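Local coordinates for 3-deoxy-D-manno-octulosonate 8-phosphate phosphatase KdsC (Xanthomonas campestris pv. campestris, PDB 4NAV), which probably hydrolyses 3-deoxy-D-manno-octulosonate 8-phosphate to KDO and inorganic phosphate, a magnesium-dependent step in lipopolysaccharide biosynthesis, at residues H87-V92 and R96-A101; E60-H65 and V165-Q170; P124-V129 and E144-H149; A23-D28 and G157-V162. All coordinates share one frame; numbering follows the deposited sequence.

Interaction 1 (H87-V92 and R96-A101); sequences HVQIGV and RLAVLA
Gln89 and Val92 converge on a single methyl group, CB of Ala98. Gln89 comes from strand 87-90, outermost in the parallel sheet within this chain, and Ala98 from helix 95-105. The strand side chain and the helix methyl point toward one another across the gap. Gln89 makes the approach with the end of its chain. Its CG stands anti to the carbonyl carbon (chi1 -85°) and the chain stays extended beyond it, which carries the amide well out from the strand. OE1 then lies 3.4 Å from Ala98 CB. The carbonyl oxygen of Ala98 is further off, with Gln89 OE1 to Ala98 O at 3.9 Å. Val92 sits in the loop after the strand and reaches the same methyl with one branch. Its CG1, anti to the backbone N at chi1 171°, stops 3.7 Å from Ala98 CB. The CA atoms of Val92 and Ala98, 7.0 Å apart, mark the closest backbone approach.

Backbone hydrogen bonds of Gln89 with Leu68 and Thr70 join the strand to strand 65-70. On the helix, Val99 points away from Gln89 and Val92 and packs on Ile69, Val113 and Phe115. Strand 87-90 leads into helix 95-105 and on to strand 113-116 of the same sheet, a beta-alpha-beta crossover of the Rossmann-like HAD fold.

No hydrogen bond crosses between the segments. A methyl meets a valine branch and the polar end of an extended glutamine by van der Waals contact, and nothing in this contact fixes the rotation of the amide.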
loop_
_atom_site.group_PDB
_atom_site.type_symbol
_atom_site.label_atom_id
_atom_site.label_comp_id
_atom_site.label_asym_id
_atom_site.label_seq_id
_atom_site.Cartn_x
_atom_site.Cartn_y
_atom_site.Cartn_z
ATOM N N HIS A 87 -11.323 -0.479 -25.030
ATOM C CA HIS A 87 -11.244 -1.859 -25.507
ATOM C C HIS A 87 -10.399 -2.677 -24.577
ATOM O O HIS A 87 -9.414 -2.175 -24.048
ATOM C CB HIS A 87 -10.477 -1.951 -26.827
ATOM C CG HIS A 87 -10.937 -3.046 -27.739
ATOM N ND1 HIS A 87 -10.415 -4.319 -27.681
ATOM C CD2 HIS A 87 -11.834 -3.053 -28.754
ATOM C CE1 HIS A 87 -10.986 -5.073 -28.604
ATOM N NE2 HIS A 87 -11.853 -4.328 -29.269
ATOM N N VAL A 88 -10.729 -3.966 -24.505
ATOM C CA VAL A 88 -9.996 -4.933 -23.706
ATOM C C VAL A 88 -9.834 -6.228 -24.497
ATOM O O VAL A 88 -10.722 -6.623 -25.238
ATOM C CB VAL A 88 -10.737 -5.234 -22.402
ATOM C CG1 VAL A 88 -9.858 -6.038 -21.475
ATOM C CG2 VAL A 88 -11.174 -3.944 -21.734
ATOM N N GLN A 89 -8.674 -6.862 -24.359
ATOM C CA GLN A 89 -8.416 -8.168 -24.954
ATOM C C GLN A 89 -7.765 -9.015 -23.889
ATOM O O GLN A 89 -6.725 -8.680 -23.333
ATOM C CB GLN A 89 -7.546 -8.079 -26.212
ATOM C CG GLN A 89 -8.355 -7.802 -27.471
ATOM C CD GLN A 89 -7.520 -7.847 -28.737
ATOM O OE1 GLN A 89 -6.293 -7.694 -28.705
ATOM N NE2 GLN A 89 -8.184 -8.032 -29.868
ATOM N N ILE A 90 -8.417 -10.119 -23.593
ATOM C CA ILE A 90 -8.109 -10.867 -22.413
ATOM C C ILE A 90 -7.621 -12.247 -22.811
ATOM O O ILE A 90 -8.011 -12.779 -23.854
ATOM C CB ILE A 90 -9.372 -10.902 -21.528
ATOM C CG1 ILE A 90 -8.995 -11.048 -20.070
ATOM C CG2 ILE A 90 -10.365 -11.977 -21.979
ATOM C CD1 ILE A 90 -10.116 -10.652 -19.145
ATOM N N GLY A 91 -6.755 -12.809 -21.979
ATOM C CA GLY A 91 -6.250 -14.154 -22.185
ATOM C C GLY A 91 -5.392 -14.268 -23.425
ATOM O O GLY A 91 -5.479 -15.236 -24.160
ATOM N N VAL A 92 -4.537 -13.286 -23.654
ATOM C CA VAL A 92 -3.788 -13.230 -24.897
ATOM C C VAL A 92 -2.477 -14.026 -24.780
ATOM O O VAL A 92 -1.652 -13.771 -23.885
ATOM C CB VAL A 92 -3.578 -11.750 -25.256
ATOM C CG1 VAL A 92 -2.618 -11.567 -26.416
ATOM C CG2 VAL A 92 -4.922 -11.098 -25.542
ATOM N N ARG A 96 2.164 -9.235 -29.145
ATOM C CA ARG A 96 2.453 -8.731 -30.492
ATOM C C ARG A 96 1.294 -9.005 -31.438
ATOM O O ARG A 96 0.778 -8.088 -32.048
ATOM C CB ARG A 96 3.741 -9.348 -31.063
ATOM C CG ARG A 96 4.258 -8.634 -32.299
ATOM C CD ARG A 96 5.613 -9.167 -32.774
ATOM N NE ARG A 96 5.582 -10.214 -33.789
ATOM C CZ ARG A 96 5.551 -11.518 -33.536
ATOM N NH1 ARG A 96 5.515 -11.977 -32.288
ATOM N NH2 ARG A 96 5.539 -12.374 -34.541
ATOM N N LEU A 97 0.885 -10.273 -31.551
ATOM C CA LEU A 97 -0.195 -10.673 -32.470
ATOM C C LEU A 97 -1.479 -9.924 -32.140
ATOM O O LEU A 97 -2.173 -9.474 -33.043
ATOM C CB LEU A 97 -0.414 -12.185 -32.465
ATOM N N ALA A 98 -1.770 -9.744 -30.850
ATOM C CA ALA A 98 -2.953 -8.985 -30.455
ATOM C C ALA A 98 -2.863 -7.557 -30.976
ATOM O O ALA A 98 -3.783 -7.067 -31.621
ATOM C CB ALA A 98 -3.107 -8.990 -28.959
ATOM N N VAL A 99 -1.739 -6.901 -30.700
ATOM C CA VAL A 99 -1.504 -5.552 -31.183
ATOM C C VAL A 99 -1.619 -5.469 -32.710
ATOM O O VAL A 99 -2.312 -4.600 -33.241
ATOM C CB VAL A 99 -0.123 -5.025 -30.723
ATOM C CG1 VAL A 99 0.259 -3.760 -31.468
ATOM C CG2 VAL A 99 -0.128 -4.735 -29.228
ATOM N N LEU A 100 -0.935 -6.371 -33.403
ATOM C CA LEU A 100 -0.985 -6.441 -34.858
ATOM C C LEU A 100 -2.429 -6.552 -35.336
ATOM O O LEU A 100 -2.790 -6.010 -36.355
ATOM C CB LEU A 100 -0.184 -7.668 -35.338
ATOM C CG LEU A 100 0.975 -7.648 -36.326
ATOM C CD1 LEU A 100 1.893 -6.466 -36.112
ATOM C CD2 LEU A 100 1.766 -8.958 -36.206
ATOM N N ALA A 101 -3.266 -7.274 -34.603
ATOM C CA ALA A 101 -4.664 -7.442 -34.991
ATOM C C ALA A 101 -5.392 -6.130 -34.886
ATOM O O ALA A 101 -6.176 -5.774 -35.762
ATOM C CB ALA A 101 -5.343 -8.491 -34.114
#

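Interaction 2 (E60-H65 and V165-Q170); sequences EHAGIH and VVLAAQ
Ile64 enters the contact from the loop after helix 50-61. It runs toward Val166 on the last turns of helix 158-169 and Gln170 just past its end. Its CB leaves the backbone in the direction of that helix. At CB the chain forks. CG2 stands anti to the backbone N and takes no part in the contact with residues 165-170. CG1 stands anti to the carbonyl carbon, beside the N (chi1 -60°), and passes 3.9 Å from Gln170 OE1. CD1 extends the line (chi2 169°) and makes the main touch. It lies by the whole Gln170 amide: Ile64 CD1 is 3.5 Å from Gln170 OE1 and 3.9 Å from both CD and NE2 of that residue. The same CD1 is 3.7 Å from Val166 CG1, and these two side chains cross obliquely. The Gln170 chain comes from the opposite direction, extended beyond CG.

Helix 50-61 ends here in a Schellman motif. Gly63, with its positive phi, is the C-prime residue: Gly63 N bonds to Glu60 O, and Ile64 N to Leu59 O. The turn releases the chain toward strand 65-70, as expected of a helix-to-strand link in a Rossmann-like alpha/beta fold.

A second apolar touch flanks the first. Ala62 CB points at the helix and meets Leu167 CD2 at 3.7 Å. Leu167 also packs on Leu59 and on Ile176 of helix 173-180. The amide of Gln170 is bonded elsewhere: NE2 donates to the carbonyl oxygens of Val20 and Ala17, while OE1 takes a weak bond from Arg21.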
loop_
_atom_site.group_PDB
_atom_site.type_symbol
_atom_site.label_atom_id
_atom_site.label_comp_id
_atom_site.label_asym_id
_atom_site.label_seq_id
_atom_site.Cartn_x
_atom_site.Cartn_y
_atom_site.Cartn_z
ATOM N N GLU A 60 -8.831 8.723 -24.819
ATOM C CA GLU A 60 -9.976 8.367 -25.620
ATOM C C GLU A 60 -10.645 9.675 -26.130
ATOM O O GLU A 60 -10.929 9.815 -27.310
ATOM C CB GLU A 60 -10.939 7.443 -24.872
ATOM C CG GLU A 60 -11.815 6.561 -25.780
ATOM C CD GLU A 60 -11.078 5.385 -26.450
ATOM O OE1 GLU A 60 -10.178 4.784 -25.825
ATOM O OE2 GLU A 60 -11.424 5.067 -27.619
ATOM N N HIS A 61 -10.843 10.632 -25.233
ATOM C CA HIS A 61 -11.465 11.906 -25.548
ATOM C C HIS A 61 -10.710 12.683 -26.621
ATOM O O HIS A 61 -11.316 13.465 -27.375
ATOM C CB HIS A 61 -11.553 12.730 -24.264
ATOM C CG HIS A 61 -12.536 13.846 -24.308
ATOM N ND1 HIS A 61 -12.192 15.129 -24.665
ATOM C CD2 HIS A 61 -13.856 13.866 -24.022
ATOM C CE1 HIS A 61 -13.265 15.893 -24.605
ATOM N NE2 HIS A 61 -14.286 15.154 -24.210
ATOM N N ALA A 62 -9.411 12.438 -26.715
ATOM C CA ALA A 62 -8.603 13.036 -27.755
ATOM C C ALA A 62 -8.473 12.142 -28.983
ATOM O O ALA A 62 -7.624 12.367 -29.855
ATOM C CB ALA A 62 -7.245 13.340 -27.222
ATOM N N GLY A 63 -9.365 11.181 -29.101
ATOM C CA GLY A 63 -9.501 10.456 -30.365
ATOM C C GLY A 63 -8.465 9.396 -30.572
ATOM O O GLY A 63 -8.309 8.884 -31.678
ATOM N N ILE A 64 -7.798 9.039 -29.487
ATOM C CA ILE A 64 -6.815 7.999 -29.517
ATOM C C ILE A 64 -7.487 6.759 -29.008
ATOM O O ILE A 64 -8.075 6.805 -27.961
ATOM C CB ILE A 64 -5.626 8.359 -28.615
ATOM C CG1 ILE A 64 -4.990 9.646 -29.113
ATOM C CG2 ILE A 64 -4.587 7.247 -28.614
ATOM C CD1 ILE A 64 -3.978 10.233 -28.161
ATOM N N HIS A 65 -7.356 5.654 -29.728
ATOM C CA HIS A 65 -7.885 4.380 -29.272
ATOM C C HIS A 65 -7.045 3.769 -28.127
ATOM O O HIS A 65 -5.824 3.729 -28.187
ATOM C CB HIS A 65 -7.995 3.400 -30.431
ATOM C CG HIS A 65 -8.909 3.874 -31.525
ATOM N ND1 HIS A 65 -8.442 4.332 -32.745
ATOM C CD2 HIS A 65 -10.257 3.992 -31.570
ATOM C CE1 HIS A 65 -9.462 4.699 -33.496
ATOM N NE2 HIS A 65 -10.575 4.501 -32.808
ATOM N N VAL A 165 2.159 12.905 -21.565
ATOM C CA VAL A 165 3.130 13.125 -22.625
ATOM C C VAL A 165 2.475 13.130 -24.004
ATOM O O VAL A 165 2.657 14.062 -24.812
ATOM C CB VAL A 165 4.218 12.048 -22.592
ATOM C CG1 VAL A 165 4.980 11.995 -23.912
ATOM C CG2 VAL A 165 5.152 12.293 -21.405
ATOM N N VAL A 166 1.657 12.101 -24.240
ATOM C CA VAL A 166 1.037 11.918 -25.529
ATOM C C VAL A 166 0.106 13.086 -25.828
ATOM O O VAL A 166 0.192 13.728 -26.885
ATOM C CB VAL A 166 0.295 10.588 -25.570
ATOM C CG1 VAL A 166 -0.538 10.467 -26.847
ATOM C CG2 VAL A 166 1.285 9.456 -25.545
ATOM N N LEU A 167 -0.766 13.375 -24.872
ATOM C CA LEU A 167 -1.654 14.514 -24.985
ATOM C C LEU A 167 -0.863 15.829 -25.215
ATOM O O LEU A 167 -1.186 16.593 -26.125
ATOM C CB LEU A 167 -2.510 14.609 -23.745
ATOM C CG LEU A 167 -3.514 13.442 -23.586
ATOM C CD1 LEU A 167 -4.146 13.439 -22.213
ATOM C CD2 LEU A 167 -4.599 13.558 -24.651
ATOM N N ALA A 168 0.232 16.036 -24.474
ATOM C CA ALA A 168 1.013 17.254 -24.673
ATOM C C ALA A 168 1.604 17.294 -26.095
ATOM O O ALA A 168 1.583 18.316 -26.751
ATOM C CB ALA A 168 2.131 17.336 -23.650
ATOM N N ALA A 169 2.110 16.153 -26.570
ATOM C CA ALA A 169 2.724 16.094 -27.872
ATOM C C ALA A 169 1.707 16.337 -28.960
ATOM O O ALA A 169 2.067 16.725 -30.075
ATOM C CB ALA A 169 3.422 14.760 -28.104
ATOM N N GLN A 170 0.452 16.060 -28.664
ATOM C CA GLN A 170 -0.604 16.231 -29.664
ATOM C C GLN A 170 -1.423 17.497 -29.453
ATOM O O GLN A 170 -2.492 17.627 -29.997
ATOM C CB GLN A 170 -1.491 14.985 -29.674
ATOM C CG GLN A 170 -0.746 13.733 -30.128
ATOM C CD GLN A 170 -1.666 12.535 -30.314
ATOM O OE1 GLN A 170 -2.880 12.684 -30.441
ATOM N NE2 GLN A 170 -1.074 11.355 -30.428
#

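Interaction 3 (P124-V129 and E144-H149); sequences PALLAV and ERVQWH
Leu126 and Val146 meet through one methyl each. CD2 of Leu126 lies 4.1 Å from CG2 of Val146, and the two side chains cross at about a right angle. Both point toward each other from the backbone. In Leu126 the CG atom is anti to the carbonyl carbon and beside the backbone N (chi1 -74°), a conformation that carries CD2 to the valine. CG1 of Val146 is anti to the backbone N, which puts CG2 beside the N, on the leucine's side.

Leu127 has nearly the same first torsion as Leu126, but its side chain starts to one side of the contact and only its end comes near. CD2 approaches the main chain of the loop, 4.2 Å from Arg145 O. The Arg145 side chain starts toward residues 124-129, but its end leads away. Its NH2 makes a salt bridge to Glu144 OE1 at 2.7 Å, and its NE donates to Trp141 O. The loop is tied further by His149, whose NE2 donates to Val146 O at 2.7 Å. That bond is bent, with an N-H...O angle of 130°, and the oxygen lies 18° out of the imidazole plane.

Glu144 OE2 bonds to Tyr3 N of the second subunit, where Ile177 packs on Arg145 and Phe180 on Pro124. Pro132 of strand 131-133, outermost within this chain, packs on both Leu126 and Val146. The contact joins the short helix 123-126 to the loop after helix 140-143, at the border of the parallel sheet of a HAD-type fold. Leu126 lies about 7 Å, between side chains, from Asp118, a predicted magnesium ligand.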
loop_
_atom_site.group_PDB
_atom_site.type_symbol
_atom_site.label_atom_id
_atom_site.label_comp_id
_atom_site.label_asym_id
_atom_site.label_seq_id
_atom_site.Cartn_x
_atom_site.Cartn_y
_atom_site.Cartn_z
ATOM N N PRO A 124 7.388 -9.050 -26.628
ATOM C CA PRO A 124 7.197 -9.149 -28.064
ATOM C C PRO A 124 6.608 -7.888 -28.657
ATOM O O PRO A 124 7.035 -7.421 -29.721
ATOM C CB PRO A 124 6.210 -10.310 -28.194
ATOM C CG PRO A 124 6.481 -11.184 -27.010
ATOM C CD PRO A 124 6.772 -10.189 -25.920
ATOM N N ALA A 125 5.665 -7.318 -27.932
ATOM C CA ALA A 125 5.028 -6.076 -28.315
ATOM C C ALA A 125 5.967 -4.886 -28.115
ATOM O O ALA A 125 6.095 -4.021 -28.992
ATOM C CB ALA A 125 3.763 -5.882 -27.504
ATOM N N LEU A 126 6.592 -4.804 -26.952
ATOM C CA LEU A 126 7.489 -3.694 -26.700
ATOM C C LEU A 126 8.507 -3.571 -27.817
ATOM O O LEU A 126 8.817 -2.440 -28.259
ATOM C CB LEU A 126 8.184 -3.853 -25.378
ATOM C CG LEU A 126 7.261 -3.580 -24.187
ATOM C CD1 LEU A 126 7.799 -4.183 -22.903
ATOM C CD2 LEU A 126 7.073 -2.074 -24.023
ATOM N N LEU A 127 8.985 -4.705 -28.341
ATOM C CA LEU A 127 9.982 -4.663 -29.424
ATOM C C LEU A 127 9.423 -4.415 -30.818
ATOM O O LEU A 127 10.183 -4.142 -31.740
ATOM C CB LEU A 127 10.813 -5.941 -29.445
ATOM C CG LEU A 127 11.775 -6.091 -28.271
ATOM C CD1 LEU A 127 12.613 -7.352 -28.437
ATOM C CD2 LEU A 127 12.684 -4.875 -28.110
ATOM N N ALA A 128 8.107 -4.486 -30.973
ATOM C CA ALA A 128 7.472 -4.316 -32.278
ATOM C C ALA A 128 6.835 -2.916 -32.506
ATOM O O ALA A 128 6.699 -2.486 -33.642
ATOM C CB ALA A 128 6.446 -5.407 -32.477
ATOM N N VAL A 129 6.486 -2.189 -31.440
ATOM C CA VAL A 129 5.734 -0.933 -31.611
ATOM C C VAL A 129 6.598 0.316 -31.841
ATOM O O VAL A 129 7.783 0.334 -31.555
ATOM C CB VAL A 129 4.774 -0.676 -30.448
ATOM C CG1 VAL A 129 3.752 -1.793 -30.343
ATOM C CG2 VAL A 129 5.533 -0.514 -29.134
ATOM N N GLU A 144 15.895 -2.499 -19.630
ATOM C CA GLU A 144 17.069 -2.534 -20.502
ATOM C C GLU A 144 16.755 -2.439 -21.965
ATOM O O GLU A 144 17.635 -2.101 -22.757
ATOM C CB GLU A 144 17.704 -3.902 -20.412
ATOM C CG GLU A 144 18.827 -4.095 -19.440
ATOM C CD GLU A 144 19.388 -5.487 -19.631
ATOM O OE1 GLU A 144 18.649 -6.373 -20.074
ATOM O OE2 GLU A 144 20.563 -5.695 -19.349
ATOM N N ARG A 145 15.555 -2.871 -22.336
ATOM C CA ARG A 145 15.208 -3.013 -23.738
ATOM C C ARG A 145 14.244 -1.926 -24.220
ATOM O O ARG A 145 13.839 -1.925 -25.375
ATOM C CB ARG A 145 14.685 -4.440 -24.004
ATOM C CG ARG A 145 15.769 -5.386 -24.518
ATOM C CD ARG A 145 15.480 -6.870 -24.341
ATOM N NE ARG A 145 15.981 -7.276 -23.037
ATOM C CZ ARG A 145 17.060 -8.027 -22.801
ATOM N NH1 ARG A 145 17.813 -8.521 -23.770
ATOM N NH2 ARG A 145 17.382 -8.275 -21.549
ATOM N N VAL A 146 13.903 -0.990 -23.340
ATOM C CA VAL A 146 13.020 0.127 -23.677
ATOM C C VAL A 146 13.616 1.434 -23.198
ATOM O O VAL A 146 14.021 1.557 -22.058
ATOM C CB VAL A 146 11.680 -0.030 -22.964
ATOM C CG1 VAL A 146 10.770 1.139 -23.302
ATOM C CG2 VAL A 146 11.038 -1.364 -23.342
ATOM N N GLN A 147 13.646 2.430 -24.057
ATOM C CA GLN A 147 14.314 3.677 -23.709
ATOM C C GLN A 147 13.491 4.567 -22.783
ATOM O O GLN A 147 14.013 5.090 -21.796
ATOM C CB GLN A 147 14.767 4.344 -24.979
ATOM C CG GLN A 147 15.416 3.259 -25.825
ATOM C CD GLN A 147 16.337 3.780 -26.892
ATOM O OE1 GLN A 147 16.030 4.784 -27.564
ATOM N NE2 GLN A 147 17.480 3.101 -27.066
ATOM N N TRP A 148 12.188 4.645 -23.028
ATOM C CA TRP A 148 11.331 5.543 -22.244
ATOM C C TRP A 148 10.846 4.884 -20.949
ATOM O O TRP A 148 10.085 3.926 -20.983
ATOM C CB TRP A 148 10.164 6.053 -23.094
ATOM C CG TRP A 148 9.241 6.964 -22.389
ATOM C CD1 TRP A 148 9.462 7.649 -21.235
ATOM C CD2 TRP A 148 7.945 7.341 -22.831
ATOM N NE1 TRP A 148 8.355 8.400 -20.903
ATOM C CE2 TRP A 148 7.415 8.229 -21.881
ATOM C CE3 TRP A 148 7.173 6.997 -23.935
ATOM C CZ2 TRP A 148 6.173 8.766 -22.006
ATOM C CZ3 TRP A 148 5.924 7.516 -24.050
ATOM C CH2 TRP A 148 5.430 8.387 -23.087
ATOM N N HIS A 149 11.300 5.402 -19.811
ATOM C CA HIS A 149 10.850 4.943 -18.511
ATOM C C HIS A 149 10.133 6.087 -17.847
ATOM O O HIS A 149 10.663 7.173 -17.815
ATOM C CB HIS A 149 12.047 4.553 -17.635
ATOM C CG HIS A 149 12.910 3.466 -18.212
ATOM N ND1 HIS A 149 13.967 2.915 -17.522
ATOM C CD2 HIS A 149 12.875 2.828 -19.407
ATOM C CE1 HIS A 149 14.549 1.992 -18.267
ATOM N NE2 HIS A 149 13.903 1.917 -19.415
#

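Interaction 4 (A23-D28 and G157-V162); sequences ACFDVD and GAAREV
Phe25, near the end of strand 22-25, meets Ala159 and Val162 of helix 158-169. Ahead of it, Ala23 points toward the helix without touching residues 157-162 and packs on Leu59 instead. Cys24 packs on Ile69 and Phe115. Its backbone pairs with Leu114 and Met116, as befits a central strand of the parallel sheet.

Phe25 then makes the contact alone. Its ring carbon CG is anti to the carbonyl carbon (chi1 -66°), which sends the ring toward the helix. CE1 lies 4.0 Å from Ala159 CB, and CZ is 4.5 Å from Val162 CG1. Both methyls approach the ring obliquely. Ala159 and Val162 stand one turn apart, so they present neighbouring methyls on the same side of the helix. The CA atoms of Phe25 and Ala159 are 8.2 Å apart. Leu56 and Met116 also pack on the ring, and all three touching residues are buried.

Beyond Phe25 come the two aspartates. Asp26 OD1 makes a salt bridge with Lys95, and Asp28 OD2 makes one with Lys46. Asp26 is a predicted magnesium ligand and Asp28 a predicted substrate-binding residue. Val27 between them packs on Thr70. Asp26 and Asp28, at the end of a central strand, together with Thr30 fit the DxDx(T/V) motif of HAD phosphatases, with helix 158-169 packed beside the strand.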
loop_
_atom_site.group_PDB
_atom_site.type_symbol
_atom_site.label_atom_id
_atom_site.label_comp_id
_atom_site.label_asym_id
_atom_site.label_seq_id
_atom_site.Cartn_x
_atom_site.Cartn_y
_atom_site.Cartn_z
ATOM N N ALA A 23 -3.037 3.317 -28.172
ATOM C CA ALA A 23 -2.258 3.195 -26.930
ATOM C C ALA A 23 -2.676 1.926 -26.216
ATOM O O ALA A 23 -3.838 1.790 -25.829
ATOM C CB ALA A 23 -2.492 4.399 -26.041
ATOM N N CYS A 24 -1.740 0.993 -26.045
ATOM C CA CYS A 24 -2.049 -0.290 -25.411
ATOM C C CYS A 24 -1.334 -0.383 -24.107
ATOM O O CYS A 24 -0.198 0.044 -24.001
ATOM C CB CYS A 24 -1.590 -1.437 -26.292
ATOM S SG CYS A 24 -2.299 -1.416 -27.941
ATOM N N PHE A 25 -1.966 -0.996 -23.115
ATOM C CA PHE A 25 -1.414 -1.065 -21.774
ATOM C C PHE A 25 -1.530 -2.461 -21.207
ATOM O O PHE A 25 -2.624 -3.014 -21.134
ATOM C CB PHE A 25 -2.182 -0.126 -20.858
ATOM C CG PHE A 25 -2.010 1.315 -21.190
ATOM C CD1 PHE A 25 -1.121 2.115 -20.478
ATOM C CD2 PHE A 25 -2.730 1.871 -22.229
ATOM C CE1 PHE A 25 -0.965 3.448 -20.782
ATOM C CE2 PHE A 25 -2.577 3.200 -22.546
ATOM C CZ PHE A 25 -1.698 3.990 -21.827
ATOM N N ASP A 26 -0.404 -3.015 -20.753
ATOM C CA ASP A 26 -0.427 -4.174 -19.870
ATOM C C ASP A 26 -1.270 -3.810 -18.652
ATOM O O ASP A 26 -1.466 -2.642 -18.345
ATOM C CB ASP A 26 0.994 -4.506 -19.399
ATOM C CG ASP A 26 1.080 -5.836 -18.668
ATOM O OD1 ASP A 26 0.401 -6.788 -19.142
ATOM O OD2 ASP A 26 1.821 -5.930 -17.647
ATOM N N VAL A 27 -1.784 -4.794 -17.948
ATOM C CA VAL A 27 -2.548 -4.519 -16.736
ATOM C C VAL A 27 -1.608 -4.559 -15.520
ATOM O O VAL A 27 -1.304 -3.524 -14.910
ATOM C CB VAL A 27 -3.730 -5.506 -16.600
ATOM C CG1 VAL A 27 -4.488 -5.270 -15.311
ATOM C CG2 VAL A 27 -4.681 -5.344 -17.783
ATOM N N ASP A 28 -1.195 -5.764 -15.159
ATOM C CA ASP A 28 -0.447 -5.960 -13.943
ATOM C C ASP A 28 0.953 -5.482 -14.052
ATOM O O ASP A 28 1.701 -5.864 -14.972
ATOM C CB ASP A 28 -0.481 -7.410 -13.542
ATOM C CG ASP A 28 -1.804 -7.787 -12.930
ATOM O OD1 ASP A 28 -2.092 -7.318 -11.777
ATOM O OD2 ASP A 28 -2.520 -8.564 -13.587
ATOM N N GLY A 157 0.429 6.232 -10.892
ATOM C CA GLY A 157 0.418 7.288 -11.872
ATOM C C GLY A 157 1.328 7.134 -13.086
ATOM O O GLY A 157 1.427 8.064 -13.887
ATOM N N ALA A 158 1.974 5.986 -13.253
ATOM C CA ALA A 158 2.852 5.792 -14.386
ATOM C C ALA A 158 2.091 5.922 -15.720
ATOM O O ALA A 158 2.580 6.527 -16.687
ATOM C CB ALA A 158 3.516 4.444 -14.309
ATOM N N ALA A 159 0.908 5.345 -15.786
ATOM C CA ALA A 159 0.121 5.446 -17.002
ATOM C C ALA A 159 -0.384 6.889 -17.266
ATOM O O ALA A 159 -0.402 7.339 -18.406
ATOM C CB ALA A 159 -1.047 4.466 -16.956
ATOM N N ARG A 160 -0.771 7.604 -16.221
ATOM C CA ARG A 160 -1.119 8.989 -16.380
ATOM C C ARG A 160 0.077 9.736 -16.929
ATOM O O ARG A 160 -0.054 10.564 -17.845
ATOM C CB ARG A 160 -1.531 9.617 -15.046
ATOM C CG ARG A 160 -1.817 11.121 -15.102
ATOM C CD ARG A 160 -2.836 11.435 -16.195
ATOM N NE ARG A 160 -3.332 12.812 -16.083
ATOM C CZ ARG A 160 -4.223 13.237 -15.186
ATOM N NH1 ARG A 160 -4.726 12.406 -14.266
ATOM N NH2 ARG A 160 -4.603 14.506 -15.204
ATOM N N GLU A 161 1.255 9.435 -16.405
ATOM C CA GLU A 161 2.459 10.113 -16.875
ATOM C C GLU A 161 2.631 9.943 -18.381
ATOM O O GLU A 161 3.055 10.872 -19.074
ATOM C CB GLU A 161 3.692 9.629 -16.109
ATOM C CG GLU A 161 4.922 10.496 -16.328
ATOM C CD GLU A 161 6.144 9.932 -15.627
ATOM O OE1 GLU A 161 6.027 9.398 -14.469
ATOM O OE2 GLU A 161 7.239 10.005 -16.240
ATOM N N VAL A 162 2.308 8.759 -18.875
ATOM C CA VAL A 162 2.379 8.490 -20.284
ATOM C C VAL A 162 1.301 9.287 -21.006
ATOM O O VAL A 162 1.587 9.993 -21.970
ATOM C CB VAL A 162 2.197 6.985 -20.556
ATOM C CG1 VAL A 162 1.860 6.694 -22.019
ATOM C CG2 VAL A 162 3.455 6.252 -20.178
#

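Overall arrangement
Interaction 4 is the most central, with its centre about 3 Å from that of the chain. It carries Asp26 and Asp28 of the predicted active site. Interactions 2 and 4 share helix 158-169, and their centres lie about 13 Å apart. His65 O and Ala23 N, 2.8 Å apart, probably hydrogen-bond between them. Trp148 of interaction 3 packs on Val162 and Val165 of that helix. Interaction 1 touches interaction 3 where Arg96 packs on Pro124 and Ala128. Interactions 1 and 4 reach the same sheet and touch, with Val99 CG2 4.2 Å from Cys24 SG. Val92 lies about 9 Å from Asp26, between side chains. Interaction 2 is remote from the predicted site.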